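Local coordinates for protein phosphoribosylaminoimidazole carboxylase, ATPase subunit (Thermus thermophilus, PDB 3AW8) that probably catalyses the ATP-dependent carboxylation of 5-aminoimidazole ribonucleotide with bicarbonate to N5-carboxyaminoimidazole ribonucleotide in purine biosynthesis, at residues A[99-104]-A[110-115]. Numbering follows the deposited sequence.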
# COMPACT_ATOMS: atom_id res chain seq x y z
N ARG A 99 -36.45 -5.45 -0.44
CA ARG A 99 -35.88 -6.45 -1.32
C ARG A 99 -34.67 -7.09 -0.65
O ARG A 99 -34.36 -8.26 -0.87
CB ARG A 99 -35.48 -5.80 -2.65
CG ARG A 99 -34.75 -6.69 -3.65
CD ARG A 99 -35.65 -7.77 -4.22
NE ARG A 99 -34.98 -8.50 -5.30
CZ ARG A 99 -34.65 -7.98 -6.48
NH1 ARG A 99 -34.93 -6.71 -6.75
NH2 ARG A 99 -34.03 -8.72 -7.39
N GLU A 100 -34.00 -6.32 0.20
CA GLU A 100 -32.81 -6.78 0.92
C GLU A 100 -33.19 -7.79 2.00
O GLU A 100 -32.66 -8.91 2.04
CB GLU A 100 -32.10 -5.58 1.55
CG GLU A 100 -30.61 -5.75 1.73
CD GLU A 100 -29.96 -4.51 2.31
OE1 GLU A 100 -28.71 -4.40 2.27
OE2 GLU A 100 -30.70 -3.63 2.81
N LYS A 101 -34.11 -7.39 2.87
CA LYS A 101 -34.57 -8.24 3.96
C LYS A 101 -35.22 -9.54 3.47
O LYS A 101 -34.92 -10.62 3.98
CB LYS A 101 -35.58 -7.47 4.82
CG LYS A 101 -35.04 -6.97 6.16
CD LYS A 101 -34.03 -5.87 6.00
CE LYS A 101 -33.91 -5.04 7.28
NZ LYS A 101 -33.53 -5.85 8.48
N THR A 102 -36.11 -9.44 2.48
CA THR A 102 -36.78 -10.63 1.96
C THR A 102 -35.75 -11.60 1.40
O THR A 102 -35.84 -12.81 1.65
CB THR A 102 -37.78 -10.30 0.84
OG1 THR A 102 -37.08 -9.90 -0.34
CG2 THR A 102 -38.72 -9.19 1.27
N PHE A 103 -34.79 -11.08 0.66
CA PHE A 103 -33.74 -11.90 0.06
C PHE A 103 -33.00 -12.74 1.11
O PHE A 103 -32.87 -13.96 0.97
CB PHE A 103 -32.75 -11.02 -0.72
CG PHE A 103 -31.52 -11.74 -1.18
CD1 PHE A 103 -30.36 -11.73 -0.41
CD2 PHE A 103 -31.51 -12.43 -2.39
CE1 PHE A 103 -29.21 -12.40 -0.83
CE2 PHE A 103 -30.36 -13.10 -2.82
CZ PHE A 103 -29.21 -13.08 -2.04
N PHE A 104 -32.51 -12.08 2.16
CA PHE A 104 -31.80 -12.81 3.21
C PHE A 104 -32.77 -13.66 4.02
O PHE A 104 -32.43 -14.77 4.43
CB PHE A 104 -31.05 -11.83 4.14
CG PHE A 104 -29.67 -11.49 3.65
CD1 PHE A 104 -29.49 -10.64 2.57
CD2 PHE A 104 -28.55 -12.06 4.24
CE1 PHE A 104 -28.22 -10.37 2.07
CE2 PHE A 104 -27.27 -11.79 3.75
CZ PHE A 104 -27.11 -10.95 2.66
N PRO A 110 -31.53 -14.94 9.89
CA PRO A 110 -32.32 -14.09 10.78
C PRO A 110 -32.29 -12.61 10.41
O PRO A 110 -31.26 -12.08 10.03
CB PRO A 110 -31.69 -14.35 12.14
CG PRO A 110 -31.24 -15.77 12.04
CD PRO A 110 -30.63 -15.81 10.66
N THR A 111 -33.44 -11.95 10.54
CA THR A 111 -33.56 -10.53 10.25
C THR A 111 -34.56 -9.97 11.23
O THR A 111 -35.47 -10.67 11.66
CB THR A 111 -34.10 -10.26 8.82
OG1 THR A 111 -35.51 -10.51 8.79
CG2 THR A 111 -33.42 -11.17 7.80
N PRO A 112 -34.42 -8.69 11.61
CA PRO A 112 -35.38 -8.11 12.55
C PRO A 112 -36.78 -8.25 11.99
O PRO A 112 -36.96 -8.40 10.78
CB PRO A 112 -34.95 -6.64 12.62
CG PRO A 112 -33.49 -6.69 12.31
CD PRO A 112 -33.43 -7.69 11.19
N PRO A 113 -37.81 -8.22 12.85
CA PRO A 113 -39.15 -8.34 12.28
C PRO A 113 -39.38 -7.11 11.40
O PRO A 113 -39.19 -5.98 11.85
CB PRO A 113 -40.04 -8.36 13.52
CG PRO A 113 -39.27 -7.52 14.50
CD PRO A 113 -37.87 -8.03 14.31
N PHE A 114 -39.77 -7.34 10.15
CA PHE A 114 -40.01 -6.25 9.22
C PHE A 114 -41.30 -6.45 8.45
O PHE A 114 -41.72 -7.58 8.19
CB PHE A 114 -38.86 -6.15 8.21
CG PHE A 114 -38.82 -7.29 7.23
CD1 PHE A 114 -38.22 -8.50 7.57
CD2 PHE A 114 -39.41 -7.17 5.98
CE1 PHE A 114 -38.20 -9.56 6.67
CE2 PHE A 114 -39.40 -8.22 5.07
CZ PHE A 114 -38.79 -9.42 5.42
N HIS A 115 -41.91 -5.34 8.04
CA HIS A 115 -43.15 -5.42 7.29
C HIS A 115 -43.27 -4.25 6.33
O HIS A 115 -42.96 -3.10 6.67
CB HIS A 115 -44.34 -5.46 8.26
CG HIS A 115 -45.64 -5.85 7.62
ND1 HIS A 115 -46.48 -4.94 7.01
CD2 HIS A 115 -46.23 -7.06 7.48
CE1 HIS A 115 -47.53 -5.57 6.52
NE2 HIS A 115 -47.41 -6.86 6.79
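Thr111, Pro112 and Phe114 take turns in meeting Lys101 as the ATP-grasp chain leaves helix 97-107 and runs back past it into strand 114-117, an outermost strand of the four-stranded antiparallel sheet beside the AMP site. Before them, Pro110 makes a backbone hydrogen bond with Phe256 of strand 253-260. Thr111 turns its methyl to the helix, with CG2 4.1 Å from Lys101 O and 4.4 Å from Phe104 CB; its hydroxyl OG1 donates to Pro112 O at 3.2 Å, approaching from above the carbonyl plane. Pro112, whose side chain lies about 5 Å from bound AMP, is crossed at about a right angle by the lysine chain, bent at chi2 (69°) and chi4 (58°), which brings NZ to CD of the proline ring. NZ also makes a weak hydrogen bond to Phe256 O and a long, weak ion pair with OE1 of Glu172, which lines the AMP pocket. Pro113 makes a backbone hydrogen bond with Gly173. Phe114 then returns to the helix: Thr102 CG2 stands 4.0 Å from its CE2, and Pro112 O lies in plane at the ring edge. Over one face sits Lys101 CB, a CH-pi contact 3.7 Å from the Phe114 ring centroid and 6° off the normal.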